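Local structure of aldose 1-epimerase (Escherichia coli, 3NRE) at residues S238-A241 against G245-F248; E172-G177 against R197-N202; I272-A275 against S279-S282; V134-Q137 against P143-T146. The protein probably interconverts the alpha and beta anomers of aldose sugars, as mutarotases of this family do. All blocks are in the same frame, centred on the assembly; numbering follows the deposited sequence.

Contact 1: residues S238-A241 against G245-F248; sequences SDPA and GYAF
Y246 lies flat against S238, and this pair carries most of the contact inside the long loop that joins the antiparallel neighbours 232-237 and 250-256. S238 CB sits over one face of the tyrosine, 3.4 Å from the centroid of the Y246 ring and only 9° off its normal, a clear CH-pi contact. The opposite face is occupied by the chain's own backbone, since F248 N stands over the ring centre. The ring reaches this slot because Y246 CG is anti to the backbone N (chi1 -175°), which carries the side chain across the loop. At its end, Y246 OH takes a weak hydrogen bond from S238 N (3.3 Å), while its stronger polar partner is the backbone O of F250. The backbone of Y246 takes part as well: P240 CG rests 3.3 Å from Y246 O, and P240 CD meets the edge of the ring at Y246 CD2 (4.1 Å). Further on, F248 crosses the proline at about a right angle, with F248 CZ 4.0 Å from P240 CD. F248 CE1 approaches S238 O to 3.7 Å, and that carbonyl oxygen, buried here, has no polar partner in the model. The chemistry therefore implies a loop closed mainly by ring and CH contacts: its one cross-segment hydrogen bond is weak, and burial of a carbonyl without a mate is a cost that the aromatic packing probably offsets.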
loop_
_atom_site.group_PDB
_atom_site.type_symbol
_atom_site.label_atom_id
_atom_site.label_comp_id
_atom_site.label_asym_id
_atom_site.label_seq_id
_atom_site.Cartn_x
_atom_site.Cartn_y
_atom_site.Cartn_z
ATOM N N SER A 238 0.119 15.274 0.577
ATOM C CA SER A 238 1.194 16.036 -0.072
ATOM C C SER A 238 1.138 17.548 0.250
ATOM O O SER A 238 0.456 17.961 1.179
ATOM C CB SER A 238 1.169 15.699 -1.573
ATOM O OG SER A 238 2.371 16.046 -2.240
ATOM N N ASP A 239 1.880 18.391 -0.462
ATOM C CA ASP A 239 1.850 19.856 -0.242
ATOM C C ASP A 239 2.179 20.549 -1.553
ATOM O O ASP A 239 3.014 20.029 -2.314
ATOM C CB ASP A 239 2.883 20.270 0.820
ATOM C CG ASP A 239 2.878 21.793 1.114
ATOM O OD1 ASP A 239 1.804 22.387 1.260
ATOM O OD2 ASP A 239 3.967 22.387 1.228
ATOM N N PRO A 240 1.536 21.691 -1.837
ATOM C CA PRO A 240 1.907 22.367 -3.086
ATOM C C PRO A 240 3.382 22.778 -3.220
ATOM O O PRO A 240 3.764 23.159 -4.324
ATOM C CB PRO A 240 0.987 23.574 -3.134
ATOM C CG PRO A 240 -0.208 23.208 -2.296
ATOM C CD PRO A 240 0.235 22.155 -1.310
ATOM N N ALA A 241 4.200 22.645 -2.156
ATOM C CA ALA A 241 5.690 22.789 -2.239
ATOM C C ALA A 241 6.521 21.567 -2.741
ATOM O O ALA A 241 7.633 21.769 -3.231
ATOM C CB ALA A 241 6.250 23.270 -0.898
ATOM N N GLY A 245 1.583 20.663 -8.834
ATOM C CA GLY A 245 0.221 20.332 -9.277
ATOM C C GLY A 245 -0.672 19.689 -8.214
ATOM O O GLY A 245 -1.510 18.821 -8.558
ATOM N N TYR A 246 -0.502 20.087 -6.937
ATOM C CA TYR A 246 -1.253 19.458 -5.839
ATOM C C TYR A 246 -2.185 20.406 -5.119
ATOM O O TYR A 246 -1.762 21.443 -4.600
ATOM C CB TYR A 246 -0.316 18.762 -4.844
ATOM C CG TYR A 246 -1.014 17.997 -3.746
ATOM C CD1 TYR A 246 -1.658 16.795 -3.995
ATOM C CD2 TYR A 246 -1.009 18.461 -2.440
ATOM C CE1 TYR A 246 -2.292 16.107 -2.993
ATOM C CE2 TYR A 246 -1.639 17.739 -1.403
ATOM C CZ TYR A 246 -2.283 16.597 -1.688
ATOM O OH TYR A 246 -2.875 15.886 -0.674
ATOM N N ALA A 247 -3.466 20.024 -5.068
ATOM C CA ALA A 247 -4.516 20.885 -4.534
ATOM C C ALA A 247 -5.284 20.192 -3.426
ATOM O O ALA A 247 -6.459 20.478 -3.227
ATOM C CB ALA A 247 -5.472 21.274 -5.654
ATOM N N PHE A 248 -4.628 19.261 -2.727
ATOM C CA PHE A 248 -5.257 18.501 -1.637
ATOM C C PHE A 248 -6.444 17.715 -2.198
ATOM O O PHE A 248 -7.511 17.677 -1.599
ATOM C CB PHE A 248 -5.708 19.440 -0.485
ATOM C CG PHE A 248 -4.562 20.087 0.250
ATOM C CD1 PHE A 248 -3.743 19.345 1.064
ATOM C CD2 PHE A 248 -4.317 21.458 0.120
ATOM C CE1 PHE A 248 -2.676 19.925 1.732
ATOM C CE2 PHE A 248 -3.243 22.060 0.780
ATOM C CZ PHE A 248 -2.423 21.295 1.594
#

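Contact 2: residues E172-G177 against R197-N202; sequences EQWLAG and RQWVNN
W174 and N201, with W199 beside them, join the turn of one beta hairpin to the strand on the far side of it. Strand 166-170 pairs with both 176-180 and 200-205, so the contact spans the middle strand near its end. W174 belongs to a type I' turn, closed by the bond from L175 N to E172 O, and this turn presents its backbone carbonyl to the asparagine. N201 ND2 donates to W174 O at 3.3 Å, bent to 143° at the hydrogen and arriving from above the carbonyl plane, 40° out of it; the acceptor lies close to the amide plane of N201. The stronger grip on this amide comes from E170, whose carboxylate also receives W199 NE1, so a single acid positions both residues that face W174. N201 OD1 is hydrogen-bonded to a diethylene glycol molecule, probably from the crystallisation liquor. The two indoles meet obliquely, with their planes inclined at 35°. W199 CG is anti to the backbone N, which sends the indole out toward the turn; there W199 CZ2 comes to 3.9 Å from both W174 NE1 and W174 CD1.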
loop_
_atom_site.group_PDB
_atom_site.type_symbol
_atom_site.label_atom_id
_atom_site.label_comp_id
_atom_site.label_asym_id
_atom_site.label_seq_id
_atom_site.Cartn_x
_atom_site.Cartn_y
_atom_site.Cartn_z
ATOM N N GLU A 172 14.506 13.155 8.721
ATOM C CA GLU A 172 15.113 13.442 7.442
ATOM C C GLU A 172 14.990 12.269 6.441
ATOM O O GLU A 172 14.761 11.083 6.815
ATOM C CB GLU A 172 16.576 13.864 7.663
ATOM C CG GLU A 172 16.732 15.073 8.569
ATOM C CD GLU A 172 16.832 14.753 10.105
ATOM O OE1 GLU A 172 16.657 13.562 10.492
ATOM O OE2 GLU A 172 17.101 15.678 10.892
ATOM N N GLN A 173 15.098 12.599 5.139
ATOM C CA GLN A 173 15.063 11.581 4.056
ATOM C C GLN A 173 13.748 10.794 3.977
ATOM O O GLN A 173 13.697 9.683 3.454
ATOM C CB GLN A 173 16.228 10.609 4.201
ATOM C CG GLN A 173 17.613 11.245 4.142
ATOM C CD GLN A 173 18.706 10.165 4.125
ATOM O OE1 GLN A 173 19.018 9.569 5.160
ATOM N NE2 GLN A 173 19.307 9.963 2.998
ATOM N N TRP A 174 12.680 11.400 4.502
ATOM C CA TRP A 174 11.342 10.779 4.496
ATOM C C TRP A 174 11.227 9.553 5.360
ATOM O O TRP A 174 10.300 8.780 5.218
ATOM C CB TRP A 174 10.831 10.505 3.091
ATOM C CG TRP A 174 10.755 11.676 2.284
ATOM C CD1 TRP A 174 10.216 12.897 2.643
ATOM C CD2 TRP A 174 11.253 11.820 0.983
ATOM N NE1 TRP A 174 10.366 13.798 1.624
ATOM C CE2 TRP A 174 11.003 13.159 0.583
ATOM C CE3 TRP A 174 11.923 10.957 0.110
ATOM C CZ2 TRP A 174 11.380 13.650 -0.667
ATOM C CZ3 TRP A 174 12.295 11.447 -1.161
ATOM C CH2 TRP A 174 12.029 12.780 -1.525
ATOM N N LEU A 175 12.178 9.362 6.268
ATOM C CA LEU A 175 12.274 8.158 7.043
ATOM C C LEU A 175 11.441 8.269 8.331
ATOM O O LEU A 175 11.291 9.328 8.919
ATOM C CB LEU A 175 13.739 7.885 7.481
ATOM C CG LEU A 175 14.735 7.478 6.379
ATOM C CD1 LEU A 175 16.147 7.471 6.862
ATOM C CD2 LEU A 175 14.372 6.153 5.750
ATOM N N ALA A 176 10.934 7.138 8.762
ATOM C CA ALA A 176 10.391 7.030 10.123
ATOM C C ALA A 176 11.444 7.314 11.198
ATOM O O ALA A 176 12.568 6.781 11.143
ATOM C CB ALA A 176 9.789 5.664 10.321
ATOM N N GLY A 177 11.083 8.189 12.138
ATOM C CA GLY A 177 11.930 8.578 13.260
ATOM C C GLY A 177 11.542 7.982 14.596
ATOM O O GLY A 177 11.325 6.776 14.700
ATOM N N ARG A 197 -4.405 19.705 6.408
ATOM C CA ARG A 197 -4.150 20.388 5.141
ATOM C C ARG A 197 -2.713 20.881 5.102
ATOM O O ARG A 197 -2.445 22.088 5.008
ATOM C CB ARG A 197 -5.133 21.565 4.956
ATOM C CG ARG A 197 -6.527 21.105 4.518
ATOM C CD ARG A 197 -6.381 20.020 3.473
ATOM N NE ARG A 197 -7.640 19.552 2.883
ATOM C CZ ARG A 197 -8.409 18.587 3.390
ATOM N NH1 ARG A 197 -8.094 17.993 4.536
ATOM N NH2 ARG A 197 -9.513 18.230 2.761
ATOM N N GLN A 198 -1.794 19.925 5.160
ATOM C CA GLN A 198 -0.359 20.160 5.155
ATOM C C GLN A 198 0.298 18.794 4.952
ATOM O O GLN A 198 -0.350 17.751 5.082
ATOM C CB GLN A 198 0.120 20.759 6.483
ATOM C CG GLN A 198 -0.208 19.898 7.697
ATOM C CD GLN A 198 0.153 20.614 8.983
ATOM O OE1 GLN A 198 -0.720 21.149 9.669
ATOM N NE2 GLN A 198 1.440 20.676 9.290
ATOM N N TRP A 199 1.594 18.832 4.662
ATOM C CA TRP A 199 2.382 17.627 4.443
ATOM C C TRP A 199 2.178 16.674 5.602
ATOM O O TRP A 199 2.336 17.068 6.756
ATOM C CB TRP A 199 3.864 17.974 4.374
ATOM C CG TRP A 199 4.779 16.805 4.205
ATOM C CD1 TRP A 199 5.469 16.152 5.200
ATOM C CD2 TRP A 199 5.124 16.161 2.976
ATOM N NE1 TRP A 199 6.184 15.119 4.661
ATOM C CE2 TRP A 199 6.015 15.109 3.296
ATOM C CE3 TRP A 199 4.762 16.358 1.649
ATOM C CZ2 TRP A 199 6.550 14.259 2.320
ATOM C CZ3 TRP A 199 5.286 15.519 0.681
ATOM C CH2 TRP A 199 6.177 14.486 1.020
ATOM N N VAL A 200 1.812 15.451 5.291
ATOM C CA VAL A 200 1.819 14.352 6.254
ATOM C C VAL A 200 2.544 13.147 5.650
ATOM O O VAL A 200 2.236 12.722 4.561
ATOM C CB VAL A 200 0.404 13.889 6.598
ATOM C CG1 VAL A 200 0.450 12.623 7.495
ATOM C CG2 VAL A 200 -0.420 14.993 7.254
ATOM N N ASN A 201 3.512 12.579 6.361
ATOM C CA ASN A 201 4.163 11.338 5.905
ATOM C C ASN A 201 4.563 10.579 7.141
ATOM O O ASN A 201 5.693 10.690 7.604
ATOM C CB ASN A 201 5.386 11.649 5.048
ATOM C CG ASN A 201 6.242 10.423 4.755
ATOM O OD1 ASN A 201 5.723 9.353 4.476
ATOM N ND2 ASN A 201 7.584 10.597 4.795
ATOM N N ASN A 202 3.642 9.804 7.679
ATOM C CA ASN A 202 3.839 9.201 9.018
ATOM C C ASN A 202 3.271 7.828 9.062
ATOM O O ASN A 202 2.143 7.583 8.544
ATOM C CB ASN A 202 3.205 10.042 10.138
ATOM C CG ASN A 202 3.833 11.401 10.276
ATOM O OD1 ASN A 202 3.479 12.364 9.565
ATOM N ND2 ASN A 202 4.827 11.506 11.182
#

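Contact 3: residues I272-A275 against S279-S282; sequences IALA and STTS
A beta arch brings I272 and L274 of one strand over S279 and T280 of the next: the chain turns back on itself, but the two strands enter different sheets, 272-274 pairing with 142-153 and 279-290 with 127-136. Their short axes approach to 7.8 Å and run at 144° to each other, so side chains rather than backbone bonds fill the interval. L274 forks over the opposing strand. Its CD2 methyl lies 3.7 Å from S279 O, and L274 CD1 is 4.0 Å from T280 N and 4.1 Å from T280 CG2. I272 and T280 meet differently, tip to tip, with I272 CD1 3.4 Å from T280 OG1. The hydroxyl stands anti to the backbone N of T280 (chi1 -170°), which turns it toward the isoleucine and leaves CG2 to face the leucine. With an alanine at L274 both methyls would be gone, which is likely to open a gap between the strands and strip T280 CG2 and the peptide after S279 of their cover. What holds the arch is thus van der Waals contact: methyl groups cover polar backbone and hydroxyl atoms across it, while the strands' backbone bonds run to their sheet neighbours.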
loop_
_atom_site.group_PDB
_atom_site.type_symbol
_atom_site.label_atom_id
_atom_site.label_comp_id
_atom_site.label_asym_id
_atom_site.label_seq_id
_atom_site.Cartn_x
_atom_site.Cartn_y
_atom_site.Cartn_z
ATOM N N ILE A 272 7.788 -11.477 8.208
ATOM C CA ILE A 272 7.582 -12.936 8.227
ATOM C C ILE A 272 8.736 -13.642 7.552
ATOM O O ILE A 272 9.030 -13.407 6.387
ATOM C CB ILE A 272 6.258 -13.357 7.547
ATOM C CG1 ILE A 272 5.069 -12.767 8.312
ATOM C CG2 ILE A 272 6.127 -14.874 7.526
ATOM C CD1 ILE A 272 3.766 -12.805 7.529
ATOM N N ALA A 273 9.436 -14.469 8.317
ATOM C CA ALA A 273 10.610 -15.208 7.800
ATOM C C ALA A 273 10.154 -16.320 6.880
ATOM O O ALA A 273 9.419 -17.218 7.305
ATOM C CB ALA A 273 11.439 -15.804 8.956
ATOM N N LEU A 274 10.594 -16.281 5.631
ATOM C CA LEU A 274 10.200 -17.257 4.635
ATOM C C LEU A 274 11.426 -18.009 4.189
ATOM O O LEU A 274 12.348 -17.402 3.645
ATOM C CB LEU A 274 9.568 -16.582 3.394
ATOM C CG LEU A 274 8.198 -15.927 3.540
ATOM C CD1 LEU A 274 7.649 -15.400 2.138
ATOM C CD2 LEU A 274 7.196 -16.868 4.265
ATOM N N ALA A 275 11.457 -19.328 4.426
ATOM C CA ALA A 275 12.548 -20.156 3.903
ATOM C C ALA A 275 12.351 -20.267 2.399
ATOM O O ALA A 275 11.244 -20.005 1.883
ATOM C CB ALA A 275 12.569 -21.560 4.580
ATOM N N SER A 279 5.734 -19.448 1.519
ATOM C CA SER A 279 4.949 -18.314 1.041
ATOM C C SER A 279 4.210 -17.632 2.171
ATOM O O SER A 279 3.969 -18.220 3.220
ATOM C CB SER A 279 3.904 -18.812 0.042
ATOM O OG SER A 279 4.510 -19.518 -1.029
ATOM N N THR A 280 3.814 -16.401 1.965
ATOM C CA THR A 280 2.878 -15.759 2.875
ATOM C C THR A 280 1.873 -14.956 2.026
ATOM O O THR A 280 2.202 -14.581 0.908
ATOM C CB THR A 280 3.552 -14.866 3.914
ATOM O OG1 THR A 280 2.566 -14.477 4.880
ATOM C CG2 THR A 280 4.180 -13.618 3.282
ATOM N N THR A 281 0.676 -14.742 2.582
ATOM C CA THR A 281 -0.431 -14.121 1.854
ATOM C C THR A 281 -1.096 -13.077 2.738
ATOM O O THR A 281 -1.180 -13.236 3.964
ATOM C CB THR A 281 -1.479 -15.187 1.420
ATOM O OG1 THR A 281 -0.851 -16.186 0.602
ATOM C CG2 THR A 281 -2.626 -14.539 0.643
ATOM N N SER A 282 -1.525 -11.972 2.132
ATOM C CA SER A 282 -2.339 -10.977 2.856
ATOM C C SER A 282 -3.470 -10.554 1.938
ATOM O O SER A 282 -3.319 -10.651 0.745
ATOM C CB SER A 282 -1.538 -9.754 3.295
ATOM O OG SER A 282 -0.961 -9.094 2.217
#

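Contact 4: residues V134-Q137 against P143-T146; sequences VTNQ and PFGT
F144 lays its ring against V134 and N136, which both approach from the same side of its plane, and its atoms can be followed outward from the backbone. With CG anti to the carbonyl carbon (chi1 -77°), the CB bond carries the ring across the interval toward 134-137. At the base of the ring, L274 CD1 from the neighbouring strand touches F144 CG. V134 CG2 meets the CD2-CE2 side of the ring outline, 3.8 Å from both F144 CD2 and F144 CE2, with V134 CG1 a little farther from CD2. N136, from the same side of the plane, meets the rest of the outer ring: F144 CE1 is 3.8 Å from N136 CB, and at the tip F144 CZ comes to 3.7 Å from the same carbon and 3.8 Å from N136 CG. The ring and the amide plane of N136 are inclined at 49°, so this is neither a flat stack nor a perpendicular one. The amide is held in place by bonds beyond the ring: N136 OD1 accepts from G138 N, while N136 ND2 donates to the backbone oxygens of E140 and L274. The side chains of V134 and T146 run past each other in opposite directions, V134 CG1 4.1 Å from T146 CG2. Were F144 a serine, the loss of the ring would probably strip V134 CG2 and N136 CB of their cover and leave Y113 without its edge-to-face partner. All four touching residues are buried, and strands 127-136 and 142-153 belong to different sheets: the arrangement is a beta arch, its largely apolar interior part of the two-sheet packing of the mutarotase beta-supersandwich.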
loop_
_atom_site.group_PDB
_atom_site.type_symbol
_atom_site.label_atom_id
_atom_site.label_comp_id
_atom_site.label_asym_id
_atom_site.label_seq_id
_atom_site.Cartn_x
_atom_site.Cartn_y
_atom_site.Cartn_z
ATOM N N VAL A 134 3.278 -14.216 -1.826
ATOM C CA VAL A 134 4.663 -14.095 -2.243
ATOM C C VAL A 134 5.423 -15.303 -1.774
ATOM O O VAL A 134 5.228 -15.735 -0.640
ATOM C CB VAL A 134 5.309 -12.774 -1.716
ATOM C CG1 VAL A 134 5.213 -12.626 -0.200
ATOM C CG2 VAL A 134 6.778 -12.641 -2.149
ATOM N N THR A 135 6.219 -15.869 -2.679
ATOM C CA THR A 135 7.005 -17.071 -2.407
ATOM C C THR A 135 8.484 -16.746 -2.539
ATOM O O THR A 135 8.916 -16.235 -3.570
ATOM C CB THR A 135 6.680 -18.169 -3.445
ATOM O OG1 THR A 135 5.266 -18.429 -3.447
ATOM C CG2 THR A 135 7.457 -19.469 -3.158
ATOM N N ASN A 136 9.274 -17.087 -1.516
ATOM C CA ASN A 136 10.728 -16.899 -1.575
ATOM C C ASN A 136 11.319 -17.915 -2.583
ATOM O O ASN A 136 11.122 -19.134 -2.456
ATOM C CB ASN A 136 11.365 -17.052 -0.184
ATOM C CG ASN A 136 12.870 -16.707 -0.172
ATOM O OD1 ASN A 136 13.414 -16.274 -1.189
ATOM N ND2 ASN A 136 13.529 -16.930 0.943
ATOM N N GLN A 137 12.035 -17.389 -3.572
ATOM C CA GLN A 137 12.717 -18.185 -4.596
ATOM C C GLN A 137 14.253 -18.038 -4.538
ATOM O O GLN A 137 14.950 -18.450 -5.476
ATOM C CB GLN A 137 12.221 -17.773 -5.977
ATOM C CG GLN A 137 10.790 -18.195 -6.257
ATOM C CD GLN A 137 10.367 -18.016 -7.737
ATOM O OE1 GLN A 137 10.685 -17.003 -8.387
ATOM N NE2 GLN A 137 9.641 -19.000 -8.257
ATOM N N PRO A 143 13.279 -11.955 5.504
ATOM C CA PRO A 143 12.031 -11.493 6.106
ATOM C C PRO A 143 11.179 -10.688 5.117
ATOM O O PRO A 143 11.681 -9.762 4.456
ATOM C CB PRO A 143 12.531 -10.647 7.298
ATOM C CG PRO A 143 13.747 -9.987 6.773
ATOM C CD PRO A 143 14.411 -11.100 5.920
ATOM N N PHE A 144 9.911 -11.093 4.999
ATOM C CA PHE A 144 8.994 -10.595 4.006
ATOM C C PHE A 144 7.819 -9.844 4.603
ATOM O O PHE A 144 7.351 -10.088 5.723
ATOM C CB PHE A 144 8.440 -11.739 3.139
ATOM C CG PHE A 144 9.406 -12.269 2.066
ATOM C CD1 PHE A 144 10.448 -13.092 2.410
ATOM C CD2 PHE A 144 9.186 -12.042 0.710
ATOM C CE1 PHE A 144 11.308 -13.579 1.456
ATOM C CE2 PHE A 144 10.063 -12.567 -0.269
ATOM C CZ PHE A 144 11.082 -13.356 0.108
ATOM N N GLY A 145 7.303 -8.953 3.791
ATOM C CA GLY A 145 6.038 -8.309 4.108
ATOM C C GLY A 145 5.294 -7.944 2.823
ATOM O O GLY A 145 5.843 -8.005 1.747
ATOM N N THR A 146 4.050 -7.542 3.005
ATOM C CA THR A 146 3.161 -7.115 1.916
ATOM C C THR A 146 2.306 -5.949 2.359
ATOM O O THR A 146 2.137 -5.647 3.576
ATOM C CB THR A 146 2.220 -8.280 1.484
ATOM O OG1 THR A 146 1.622 -8.847 2.657
ATOM C CG2 THR A 146 2.990 -9.331 0.764
#

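Along the chain the contacts close one after another, in the order 4, 2, 1, 3, yet in space they form two groups. Contacts 3 and 4 have centres about 5 Å apart and are two arches side by side: strands 127-136 and 279-290 are neighbours in one sheet, 142-153 and 272-274 in another, and hydroxyl pairs S279-T135 and S282-T146 link them. Contacts 1 and 2, with centres about 14 Å apart, meet where F248 packs on the backbone of R197 and Q198. Contact 2 shares the eight-stranded sheet with contacts 3 and 4, its centre about 26 Å from that of contact 4. Two arches distant in sequence thus join two sheets at one end, while loops and strand ends meet at the other.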